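Local structure of putative GAF sensor protein (5HL6) at residues Val84-Ala87 against Val92-Thr95; Ile125-Val130 against Ala160-Phe165; Thr70-Gly75 against Ile137-Val142; Arg100-Val105 against Glu153-Met158. The protein probably reduces free L-methionine-(R)-S-oxide to methionine, as other GAF-domain members of the free methionine sulfoxide reductase family do. One frame throughout, in Å; residues are numbered along the deposited sequence.

Contact 1: Val84-Ala87 against Val92-Thr95; sequences VRIA and VCGT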
loop_
_atom_site.group_PDB
_atom_site.type_symbol
_atom_site.label_atom_id
_atom_site.label_comp_id
_atom_site.label_asym_id
_atom_site.label_seq_id
_atom_site.Cartn_x
_atom_site.Cartn_y
_atom_site.Cartn_z
ATOM N N VAL B 84 -3.117 10.251 -9.163
ATOM C CA VAL B 84 -4.032 10.274 -8.025
ATOM C C VAL B 84 -5.476 10.131 -8.483
ATOM O O VAL B 84 -6.213 9.282 -7.980
ATOM C CB VAL B 84 -3.826 11.560 -7.196
ATOM C CG1 VAL B 84 -4.649 11.508 -5.922
ATOM C CG2 VAL B 84 -2.348 11.750 -6.873
ATOM N N ARG B 85 -5.889 10.939 -9.454
ATOM C CA ARG B 85 -7.217 10.851 -10.046
ATOM C C ARG B 85 -7.108 10.661 -11.550
ATOM O O ARG B 85 -6.293 11.316 -12.212
ATOM C CB ARG B 85 -8.048 12.097 -9.730
ATOM C CG ARG B 85 -8.511 12.100 -8.291
ATOM C CD ARG B 85 -9.269 13.343 -7.868
ATOM N NE ARG B 85 -9.701 13.123 -6.495
ATOM C CZ ARG B 85 -10.861 12.562 -6.171
ATOM N NH1 ARG B 85 -11.715 12.229 -7.131
ATOM N NH2 ARG B 85 -11.172 12.348 -4.892
ATOM N N ILE B 86 -7.936 9.766 -12.087
ATOM C CA ILE B 86 -7.954 9.471 -13.518
ATOM C C ILE B 86 -9.401 9.483 -14.001
ATOM O O ILE B 86 -10.238 8.728 -13.488
ATOM C CB ILE B 86 -7.289 8.122 -13.837
ATOM C CG1 ILE B 86 -5.834 8.118 -13.373
ATOM C CG2 ILE B 86 -7.340 7.832 -15.328
ATOM C CD1 ILE B 86 -5.186 6.765 -13.455
ATOM N N ALA B 87 -9.691 10.329 -14.992
ATOM C CA ALA B 87 -11.021 10.383 -15.574
ATOM C C ALA B 87 -11.281 9.140 -16.417
ATOM O O ALA B 87 -10.362 8.552 -16.994
ATOM C CB ALA B 87 -11.181 11.634 -16.439
ATOM N N VAL B 92 -4.300 4.567 -20.107
ATOM C CA VAL B 92 -4.500 3.117 -20.088
ATOM C C VAL B 92 -5.516 2.728 -19.017
ATOM O O VAL B 92 -6.433 1.935 -19.266
ATOM C CB VAL B 92 -3.160 2.386 -19.868
ATOM C CG1 VAL B 92 -3.361 0.869 -19.943
ATOM C CG2 VAL B 92 -2.109 2.846 -20.873
ATOM N N CYS B 93 -5.362 3.279 -17.805
ATOM C CA CYS B 93 -6.256 2.939 -16.698
ATOM C C CYS B 93 -7.668 3.464 -16.921
ATOM O O CYS B 93 -8.652 2.756 -16.654
ATOM C CB CYS B 93 -5.697 3.491 -15.385
ATOM S SG CYS B 93 -4.284 2.578 -14.765
ATOM N N GLY B 94 -7.797 4.715 -17.370
ATOM C CA GLY B 94 -9.118 5.252 -17.646
ATOM C C GLY B 94 -9.787 4.547 -18.808
ATOM O O GLY B 94 -11.008 4.349 -18.802
ATOM N N THR B 95 -8.996 4.144 -19.802
ATOM C CA THR B 95 -9.528 3.350 -20.903
ATOM C C THR B 95 -10.032 2.006 -20.399
ATOM O O THR B 95 -11.130 1.571 -20.761
ATOM C CB THR B 95 -8.459 3.149 -21.976
ATOM O OG1 THR B 95 -8.123 4.412 -22.577
ATOM C CG2 THR B 95 -8.957 2.185 -23.051
#
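Ala87 and Gly94 mark the closest passage of the two backbones, CA to CA 5.9 Å, where the chain leaves the short edge strand 85-86 and returns over the sheet as helix 91-99. This is a compact strand-to-helix connection in the GAF fold, with the helix lying against one face of the antiparallel sheet. Ile86 supplies the side-chain half of the joint and reaches the helix with two separate branches. Its CG2, anti to the backbone N, comes up against the bare backbone of the helix and stands 3.8 Å from Gly94 N. The other branch is extended at chi2 (171°) and carries CD1 to 3.8 Å from Cys93 CB, so the methyl meets the stem of the cysteine and not its sulfur. Cys93 SG lies beside its own backbone N and turns to the sheet, where it packs on Val126; Tyr65 of strand 61-67 touches both Ile86 and Cys93. Arg85, whose side chain leaves the strand on the other side from Ile86, pairs with Glu71 and Asp68 and also with Glu38 of the second subunit, which places this edge strand at the dimer interface. Gly94 has only hydrogens facing the strand, and its CA approaches the carbonyl O of Ala87 to 3.6 Å in a CA-H...O contact with an angle of 136° at the hydrogen.

Contact 2: Ile125-Val130 against Ala160-Phe165; sequences IVVPLV and ALCRVF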
loop_
_atom_site.group_PDB
_atom_site.type_symbol
_atom_site.label_atom_id
_atom_site.label_comp_id
_atom_site.label_asym_id
_atom_site.label_seq_id
_atom_site.Cartn_x
_atom_site.Cartn_y
_atom_site.Cartn_z
ATOM N N ILE B 125 -0.282 -3.718 -17.603
ATOM C CA ILE B 125 -1.534 -4.451 -17.724
ATOM C C ILE B 125 -2.520 -3.834 -16.740
ATOM O O ILE B 125 -2.164 -3.565 -15.579
ATOM C CB ILE B 125 -1.342 -5.960 -17.467
ATOM C CG1 ILE B 125 -2.672 -6.694 -17.568
ATOM C CG2 ILE B 125 -0.723 -6.216 -16.083
ATOM C CD1 ILE B 125 -2.523 -8.185 -17.524
ATOM N N VAL B 126 -3.737 -3.558 -17.214
ATOM C CA VAL B 126 -4.801 -2.998 -16.382
ATOM C C VAL B 126 -6.034 -3.879 -16.500
ATOM O O VAL B 126 -6.551 -4.073 -17.606
ATOM C CB VAL B 126 -5.155 -1.552 -16.766
ATOM C CG1 VAL B 126 -6.197 -1.040 -15.791
ATOM C CG2 VAL B 126 -3.917 -0.667 -16.742
ATOM N N VAL B 127 -6.521 -4.374 -15.367
ATOM C CA VAL B 127 -7.661 -5.286 -15.305
ATOM C C VAL B 127 -8.829 -4.536 -14.674
ATOM O O VAL B 127 -8.731 -4.120 -13.514
ATOM C CB VAL B 127 -7.326 -6.554 -14.502
ATOM C CG1 VAL B 127 -8.551 -7.488 -14.410
ATOM C CG2 VAL B 127 -6.145 -7.281 -15.120
ATOM N N PRO B 128 -9.947 -4.353 -15.373
ATOM C CA PRO B 128 -11.110 -3.725 -14.738
ATOM C C PRO B 128 -11.717 -4.637 -13.682
ATOM O O PRO B 128 -11.688 -5.864 -13.800
ATOM C CB PRO B 128 -12.073 -3.499 -15.907
ATOM C CG PRO B 128 -11.701 -4.564 -16.896
ATOM C CD PRO B 128 -10.209 -4.718 -16.777
ATOM N N LEU B 129 -12.258 -4.018 -12.634
ATOM C CA LEU B 129 -12.872 -4.712 -11.507
ATOM C C LEU B 129 -14.346 -4.362 -11.495
ATOM O O LEU B 129 -14.704 -3.185 -11.371
ATOM C CB LEU B 129 -12.216 -4.306 -10.182
ATOM C CG LEU B 129 -10.700 -4.487 -10.133
ATOM C CD1 LEU B 129 -10.094 -3.748 -8.911
ATOM C CD2 LEU B 129 -10.339 -5.973 -10.128
ATOM N N VAL B 130 -15.202 -5.371 -11.647
ATOM C CA VAL B 130 -16.635 -5.157 -11.775
ATOM C C VAL B 130 -17.355 -6.082 -10.806
ATOM O O VAL B 130 -17.012 -7.264 -10.699
ATOM C CB VAL B 130 -17.111 -5.401 -13.222
ATOM C CG1 VAL B 130 -18.596 -5.172 -13.323
ATOM C CG2 VAL B 130 -16.343 -4.484 -14.197
ATOM N N ALA B 160 -7.146 -13.820 -13.250
ATOM C CA ALA B 160 -7.488 -14.800 -12.227
ATOM C C ALA B 160 -7.165 -14.267 -10.837
ATOM O O ALA B 160 -7.913 -14.519 -9.887
ATOM C CB ALA B 160 -6.768 -16.122 -12.489
ATOM N N LEU B 161 -6.064 -13.519 -10.694
ATOM C CA LEU B 161 -5.768 -12.911 -9.396
ATOM C C LEU B 161 -6.854 -11.920 -9.006
ATOM O O LEU B 161 -7.300 -11.896 -7.854
ATOM C CB LEU B 161 -4.399 -12.218 -9.413
ATOM C CG LEU B 161 -3.164 -13.102 -9.565
ATOM C CD1 LEU B 161 -1.901 -12.275 -9.505
ATOM C CD2 LEU B 161 -3.157 -14.192 -8.481
ATOM N N CYS B 162 -7.308 -11.103 -9.967
ATOM C CA CYS B 162 -8.333 -10.115 -9.657
ATOM C C CYS B 162 -9.662 -10.776 -9.304
ATOM O O CYS B 162 -10.392 -10.254 -8.457
ATOM C CB CYS B 162 -8.484 -9.128 -10.819
ATOM S SG CYS B 162 -7.027 -8.029 -10.970
ATOM N N ARG B 163 -9.987 -11.924 -9.913
ATOM C CA ARG B 163 -11.194 -12.642 -9.506
ATOM C C ARG B 163 -11.119 -13.051 -8.040
ATOM O O ARG B 163 -12.131 -13.030 -7.330
ATOM C CB ARG B 163 -11.426 -13.870 -10.387
ATOM C CG ARG B 163 -11.917 -13.521 -11.774
ATOM C CD ARG B 163 -12.514 -14.731 -12.495
ATOM N NE ARG B 163 -11.495 -15.678 -12.940
ATOM C CZ ARG B 163 -10.754 -15.521 -14.035
ATOM N NH1 ARG B 163 -10.905 -14.441 -14.795
ATOM N NH2 ARG B 163 -9.852 -16.438 -14.363
ATOM N N VAL B 164 -9.930 -13.428 -7.565
ATOM C CA VAL B 164 -9.791 -13.780 -6.154
ATOM C C VAL B 164 -10.084 -12.569 -5.280
ATOM O O VAL B 164 -10.834 -12.657 -4.300
ATOM C CB VAL B 164 -8.393 -14.356 -5.870
ATOM C CG1 VAL B 164 -8.154 -14.443 -4.371
ATOM C CG2 VAL B 164 -8.262 -15.729 -6.510
ATOM N N PHE B 165 -9.500 -11.415 -5.624
ATOM C CA PHE B 165 -9.715 -10.219 -4.814
ATOM C C PHE B 165 -11.179 -9.814 -4.820
ATOM O O PHE B 165 -11.769 -9.539 -3.771
ATOM C CB PHE B 165 -8.852 -9.048 -5.308
ATOM C CG PHE B 165 -9.137 -7.766 -4.570
ATOM C CD1 PHE B 165 -8.584 -7.542 -3.323
ATOM C CD2 PHE B 165 -9.999 -6.816 -5.101
ATOM C CE1 PHE B 165 -8.870 -6.384 -2.616
ATOM C CE2 PHE B 165 -10.283 -5.658 -4.405
ATOM C CZ PHE B 165 -9.716 -5.444 -3.162
#
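Cys162 makes the close contacts on the helix side, pressing its CB and SG between the branched side chains of Val127 and Leu129. Val127 meets the sulfur broadside: its CG1 and its CB each lie 3.8 Å from Cys162 SG, and the methyl also touches Cys162 CB at 3.9 Å. From the same face of the strand, two residues on, Leu129 extends one methyl, with CD2 3.7 Å from Cys162 CB and 4.0 Å from Cys162 SG. The thiol stands beside its own backbone N (chi1 -70°), a rotation that sets SG against Val127, while CB is the atom nearer to the leucine methyl. Behind these side chains the backbones remain 7.3 Å apart, measured between the CA atoms of Leu129 and Cys162. The arrangement is that of the GAF domain, in which the long helix 152-176 packs across one face of the antiparallel sheet; alternate residues Val127 and Leu129 of strand 123-130 look to it, whereas Val126 just before them looks to helix 91-99 on the other face. One strand further in, Trp140 lies against Cys162 as well. A turn along the helix, the ring of Phe165 meets those of Phe48 and Phe64, their planes inclined at about 55° and 40°. On the helix's outer flank, Leu161 packs on Tyr24, Leu27 and Ala28 and Val164 on Ala31, so that helix 20-35 covers it from behind.

Contact 3: Thr70-Gly75 against Ile137-Val142; sequences TELVVG and IGVWDV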
loop_
_atom_site.group_PDB
_atom_site.type_symbol
_atom_site.label_atom_id
_atom_site.label_comp_id
_atom_site.label_asym_id
_atom_site.label_seq_id
_atom_site.Cartn_x
_atom_site.Cartn_y
_atom_site.Cartn_z
ATOM N N THR B 70 -17.583 8.832 -10.035
ATOM C CA THR B 70 -17.330 9.772 -11.119
ATOM C C THR B 70 -16.052 9.446 -11.871
ATOM O O THR B 70 -16.047 9.439 -13.109
ATOM C CB THR B 70 -17.262 11.202 -10.557
ATOM O OG1 THR B 70 -18.535 11.555 -10.004
ATOM C CG2 THR B 70 -16.878 12.196 -11.643
ATOM N N GLU B 71 -14.961 9.170 -11.155
ATOM C CA GLU B 71 -13.682 8.889 -11.781
ATOM C C GLU B 71 -12.908 7.922 -10.901
ATOM O O GLU B 71 -13.351 7.558 -9.807
ATOM C CB GLU B 71 -12.893 10.183 -12.022
ATOM C CG GLU B 71 -12.569 10.958 -10.752
ATOM C CD GLU B 71 -11.857 12.270 -11.044
ATOM O OE1 GLU B 71 -11.458 12.496 -12.209
ATOM O OE2 GLU B 71 -11.705 13.075 -10.102
ATOM N N LEU B 72 -11.737 7.511 -11.388
ATOM C CA LEU B 72 -10.828 6.667 -10.615
ATOM C C LEU B 72 -10.005 7.489 -9.622
ATOM O O LEU B 72 -9.571 8.610 -9.922
ATOM C CB LEU B 72 -9.888 5.909 -11.556
ATOM C CG LEU B 72 -10.555 4.944 -12.539
ATOM C CD1 LEU B 72 -9.534 4.395 -13.516
ATOM C CD2 LEU B 72 -11.159 3.809 -11.740
ATOM N N VAL B 73 -9.791 6.914 -8.434
ATOM C CA VAL B 73 -9.014 7.521 -7.353
ATOM C C VAL B 73 -8.068 6.452 -6.823
ATOM O O VAL B 73 -8.497 5.325 -6.559
ATOM C CB VAL B 73 -9.913 8.044 -6.212
ATOM C CG1 VAL B 73 -9.063 8.789 -5.169
ATOM C CG2 VAL B 73 -11.045 8.940 -6.747
ATOM N N VAL B 74 -6.778 6.787 -6.693
ATOM C CA VAL B 74 -5.797 5.753 -6.381
ATOM C C VAL B 74 -6.083 5.174 -4.999
ATOM O O VAL B 74 -6.458 5.897 -4.066
ATOM C CB VAL B 74 -4.364 6.305 -6.471
ATOM C CG1 VAL B 74 -4.043 7.251 -5.294
ATOM C CG2 VAL B 74 -3.359 5.160 -6.524
ATOM N N GLY B 75 -5.936 3.852 -4.880
ATOM C CA GLY B 75 -6.058 3.148 -3.613
ATOM C C GLY B 75 -4.694 2.658 -3.168
ATOM O O GLY B 75 -3.676 3.243 -3.541
ATOM N N ILE B 137 -16.080 -1.401 -9.884
ATOM C CA ILE B 137 -15.324 -1.264 -8.633
ATOM C C ILE B 137 -14.125 -0.342 -8.829
ATOM O O ILE B 137 -13.884 0.576 -8.032
ATOM C CB ILE B 137 -14.869 -2.640 -8.111
ATOM C CG1 ILE B 137 -16.076 -3.529 -7.787
ATOM C CG2 ILE B 137 -13.902 -2.475 -6.862
ATOM C CD1 ILE B 137 -15.752 -5.017 -7.641
ATOM N N GLY B 138 -13.352 -0.585 -9.882
ATOM C CA GLY B 138 -12.145 0.188 -10.177
ATOM C C GLY B 138 -11.289 -0.583 -11.170
ATOM O O GLY B 138 -11.807 -1.319 -12.009
ATOM N N VAL B 139 -9.968 -0.419 -11.054
ATOM C CA VAL B 139 -9.049 -1.203 -11.870
ATOM C C VAL B 139 -7.875 -1.666 -11.025
ATOM O O VAL B 139 -7.526 -1.058 -10.014
ATOM C CB VAL B 139 -8.522 -0.431 -13.096
ATOM C CG1 VAL B 139 -9.677 0.150 -13.923
ATOM C CG2 VAL B 139 -7.533 0.646 -12.661
ATOM N N TRP B 140 -7.273 -2.767 -11.465
ATOM C CA TRP B 140 -5.993 -3.257 -10.968
ATOM C C TRP B 140 -4.941 -2.954 -12.025
ATOM O O TRP B 140 -5.136 -3.299 -13.196
ATOM C CB TRP B 140 -6.077 -4.764 -10.697
ATOM C CG TRP B 140 -4.758 -5.450 -10.510
ATOM C CD1 TRP B 140 -4.140 -6.280 -11.394
ATOM C CD2 TRP B 140 -3.897 -5.374 -9.360
ATOM N NE1 TRP B 140 -2.949 -6.725 -10.875
ATOM C CE2 TRP B 140 -2.776 -6.185 -9.627
ATOM C CE3 TRP B 140 -3.968 -4.702 -8.139
ATOM C CZ2 TRP B 140 -1.722 -6.329 -8.726
ATOM C CZ3 TRP B 140 -2.924 -4.851 -7.237
ATOM C CH2 TRP B 140 -1.816 -5.664 -7.536
ATOM N N ASP B 141 -3.847 -2.296 -11.628
ATOM C CA ASP B 141 -2.833 -1.805 -12.568
ATOM C C ASP B 141 -1.457 -2.316 -12.164
ATOM O O ASP B 141 -1.063 -2.171 -11.006
ATOM C CB ASP B 141 -2.831 -0.268 -12.606
ATOM C CG ASP B 141 -1.750 0.309 -13.515
ATOM O OD1 ASP B 141 -1.367 -0.329 -14.521
ATOM O OD2 ASP B 141 -1.281 1.419 -13.219
ATOM N N VAL B 142 -0.714 -2.894 -13.120
ATOM C CA VAL B 142 0.648 -3.372 -12.880
ATOM C C VAL B 142 1.554 -2.873 -13.991
ATOM O O VAL B 142 1.197 -2.941 -15.171
ATOM C CB VAL B 142 0.732 -4.910 -12.797
ATOM C CG1 VAL B 142 2.146 -5.349 -12.414
ATOM C CG2 VAL B 142 -0.257 -5.443 -11.779
#
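Leu72 points its side chain across the sheet at Gly138 and Val139, with one methyl for each. The strands they belong to, 72-77 and 136-144, are not neighbours: strand 61-67 runs between them in the antiparallel GAF sheet, and the leucine side chain spans the distance to strand 136-144 over it. Its CG lies beside the backbone N (chi1 -62°); the extended branch ends in CD1, and both methyls lie on the side of the far strand. CD1 goes to the valine and stands 4.3 Å from Val139 CG1, the two methyls lying flank to flank, in loose apolar contact. CD2 goes to the backbone at Gly138, where no side chain intervenes. Val139 leaves its backbone at an angle to the line of approach and offers a flank to the leucine. Tyr65 of the intervening strand touches Leu72 and Val139 alike. The backbone of strand 136-144 is irregular at this point: Ile137 and Gly138 both face Leu129 in a classic beta bulge, with Ile137 directed to Val166 and Trp170 of helix 152-176, on the other face. Strand 72-77 is held on its outer side by backbone hydrogen bonds of Leu72 with Ile86 and Val74 with Val84. At the bulge the two backbones come to 6.6 Å between the CA atoms of Leu72 and Gly138, and Leu72 CD2 sits 4.1 Å from Gly138 CA.

Contact 4: Arg100-Val105 against Glu153-Met158; sequences RQTQVV and EDRSGM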
loop_
_atom_site.group_PDB
_atom_site.type_symbol
_atom_site.label_atom_id
_atom_site.label_comp_id
_atom_site.label_asym_id
_atom_site.label_seq_id
_atom_site.Cartn_x
_atom_site.Cartn_y
_atom_site.Cartn_z
ATOM N N ARG B 100 -14.344 -1.262 -19.855
ATOM C CA ARG B 100 -14.452 -2.476 -19.040
ATOM C C ARG B 100 -13.790 -3.671 -19.730
ATOM O O ARG B 100 -14.244 -4.816 -19.633
ATOM C CB ARG B 100 -15.906 -2.761 -18.685
ATOM C CG ARG B 100 -16.549 -1.657 -17.854
ATOM C CD ARG B 100 -17.967 -2.042 -17.474
ATOM N NE ARG B 100 -18.564 -1.110 -16.528
ATOM C CZ ARG B 100 -19.640 -1.385 -15.798
ATOM N NH1 ARG B 100 -20.236 -2.570 -15.912
ATOM N NH2 ARG B 100 -20.123 -0.479 -14.960
ATOM N N GLN B 101 -12.698 -3.392 -20.428
ATOM C CA GLN B 101 -11.894 -4.384 -21.121
ATOM C C GLN B 101 -10.483 -4.348 -20.548
ATOM O O GLN B 101 -9.962 -3.271 -20.238
ATOM C CB GLN B 101 -11.892 -4.106 -22.647
ATOM C CG GLN B 101 -13.264 -4.328 -23.278
ATOM C CD GLN B 101 -13.360 -3.830 -24.709
ATOM O OE1 GLN B 101 -12.367 -3.394 -25.299
ATOM N NE2 GLN B 101 -14.557 -3.891 -25.275
ATOM N N THR B 102 -9.878 -5.522 -20.379
ATOM C CA THR B 102 -8.498 -5.587 -19.914
ATOM C C THR B 102 -7.567 -5.006 -20.973
ATOM O O THR B 102 -7.710 -5.280 -22.173
ATOM C CB THR B 102 -8.110 -7.035 -19.596
ATOM O OG1 THR B 102 -8.805 -7.469 -18.423
ATOM C CG2 THR B 102 -6.610 -7.178 -19.355
ATOM N N GLN B 103 -6.621 -4.187 -20.527
ATOM C CA GLN B 103 -5.653 -3.537 -21.395
ATOM C C GLN B 103 -4.287 -4.169 -21.172
ATOM O O GLN B 103 -3.838 -4.293 -20.033
ATOM C CB GLN B 103 -5.596 -2.034 -21.114
ATOM C CG GLN B 103 -6.946 -1.341 -21.151
ATOM C CD GLN B 103 -7.557 -1.287 -22.540
ATOM O OE1 GLN B 103 -6.897 -0.919 -23.521
ATOM N NE2 GLN B 103 -8.837 -1.638 -22.631
ATOM N N VAL B 104 -3.631 -4.570 -22.255
ATOM C CA VAL B 104 -2.267 -5.085 -22.205
ATOM C C VAL B 104 -1.427 -4.241 -23.152
ATOM O O VAL B 104 -1.714 -4.176 -24.358
ATOM C CB VAL B 104 -2.193 -6.575 -22.575
ATOM C CG1 VAL B 104 -0.760 -7.065 -22.492
ATOM C CG2 VAL B 104 -3.101 -7.401 -21.670
ATOM N N VAL B 105 -0.412 -3.578 -22.610
ATOM C CA VAL B 105 0.416 -2.648 -23.366
ATOM C C VAL B 105 1.836 -3.194 -23.388
ATOM O O VAL B 105 2.459 -3.355 -22.331
ATOM C CB VAL B 105 0.373 -1.236 -22.764
ATOM C CG1 VAL B 105 1.080 -0.239 -23.674
ATOM C CG2 VAL B 105 -1.070 -0.823 -22.514
ATOM N N GLU B 153 -0.452 -14.871 -21.265
ATOM C CA GLU B 153 -0.448 -15.675 -20.047
ATOM C C GLU B 153 -0.500 -14.790 -18.812
ATOM O O GLU B 153 -1.178 -15.122 -17.833
ATOM C CB GLU B 153 0.789 -16.572 -20.005
ATOM C CG GLU B 153 0.726 -17.789 -20.903
ATOM C CD GLU B 153 1.934 -18.688 -20.727
ATOM O OE1 GLU B 153 3.053 -18.260 -21.084
ATOM O OE2 GLU B 153 1.766 -19.816 -20.213
ATOM N N ASP B 154 0.215 -13.662 -18.835
ATOM C CA ASP B 154 0.083 -12.695 -17.751
ATOM C C ASP B 154 -1.314 -12.095 -17.732
ATOM O O ASP B 154 -1.868 -11.821 -16.659
ATOM C CB ASP B 154 1.129 -11.588 -17.885
ATOM C CG ASP B 154 2.536 -12.091 -17.685
ATOM O OD1 ASP B 154 2.838 -12.548 -16.562
ATOM O OD2 ASP B 154 3.340 -12.023 -18.648
ATOM N N ARG B 155 -1.893 -11.869 -18.913
ATOM C CA ARG B 155 -3.263 -11.372 -18.986
ATOM C C ARG B 155 -4.222 -12.323 -18.278
ATOM O O ARG B 155 -5.008 -11.904 -17.420
ATOM C CB ARG B 155 -3.664 -11.175 -20.448
ATOM C CG ARG B 155 -4.979 -10.431 -20.654
ATOM C CD ARG B 155 -6.175 -11.372 -20.670
ATOM N NE ARG B 155 -5.996 -12.475 -21.613
ATOM C CZ ARG B 155 -6.745 -13.574 -21.627
ATOM N NH1 ARG B 155 -6.510 -14.525 -22.521
ATOM N NH2 ARG B 155 -7.730 -13.724 -20.747
ATOM N N SER B 156 -4.158 -13.613 -18.618
ATOM C CA SER B 156 -5.009 -14.606 -17.968
ATOM C C SER B 156 -4.695 -14.717 -16.484
ATOM O O SER B 156 -5.604 -14.859 -15.656
ATOM C CB SER B 156 -4.833 -15.964 -18.640
ATOM O OG SER B 156 -5.265 -15.917 -19.985
ATOM N N GLY B 157 -3.409 -14.670 -16.131
ATOM C CA GLY B 157 -3.029 -14.806 -14.735
ATOM C C GLY B 157 -3.486 -13.633 -13.889
ATOM O O GLY B 157 -4.035 -13.817 -12.797
ATOM N N MET B 158 -3.255 -12.408 -14.373
ATOM C CA MET B 158 -3.713 -11.235 -13.634
ATOM C C MET B 158 -5.229 -11.232 -13.475
ATOM O O MET B 158 -5.748 -10.867 -12.413
ATOM C CB MET B 158 -3.242 -9.954 -14.320
ATOM C CG MET B 158 -1.753 -9.676 -14.164
ATOM S SD MET B 158 -1.196 -9.474 -12.458
ATOM C CE MET B 158 0.537 -9.190 -12.763
#
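Arg155 sends CG anti to its backbone nitrogen (chi1 -170°), out toward Thr102 and Val104, and then bends at chi2 and chi3 so that the rest of the chain folds back along its own helix. The elbow made in this way is what segment 100-105 touches. Val104 CG2 lies 3.7 Å from Arg155 CG and 4.0 Å from Arg155 CB, and Thr102 CG2 meets the same CG beside it at 3.9 Å; both side chains cross the arginine side chain at about a right angle. In Thr102 the methyl is the branch anti to the backbone N, leaving OG1 beside that nitrogen, where it hydrogen-bonds Glu159 OE2. Glu159 thereby serves both partners, because its OE1 forms a salt bridge with Arg155 NH2; Arg155 NE pairs with Asp152. Ser156 OG lies 3.0 Å above one face of the guanidinium, toward its rim, without a hydrogen bond to it. On the other side of the strand, Gln103 NE2 donates to Gln101 O at 3.1 Å (157° at the hydrogen), approaching from well above the carbonyl plane. The contact joins the start of the outer strand 103-105 of the GAF sheet and the loop before it to the first turns of helix 152-176, near the surface of the domain. Its chemistry divides the arginine in two: the aliphatic stem packs against Thr102 and Val104, while the charged head is gripped by carboxylates of its own helix, which would probably balance its charge and limit its swing.

In the fold
All four contacts are built on the single six-stranded antiparallel sheet of the GAF domain. Contact 3 opens first, at Thr70-Gly75, and contact 1 is nested inside the loop it closes; contacts 2, 3 and 4 interlock, their segments alternating in sequence. Contacts 1 and 3 have centres about 7 Å apart on adjoining strands. Contacts 2 and 4, about 9 Å apart, share helix 152-176 on one face, whereas helix 91-99 of contact 1 covers the other; the centre of contact 1 lies about 16 Å from those of contacts 2 and 4. The sheet is thus a central layer between helices, with the edge formed by strands 85-86 and 72-77 touching the second subunit.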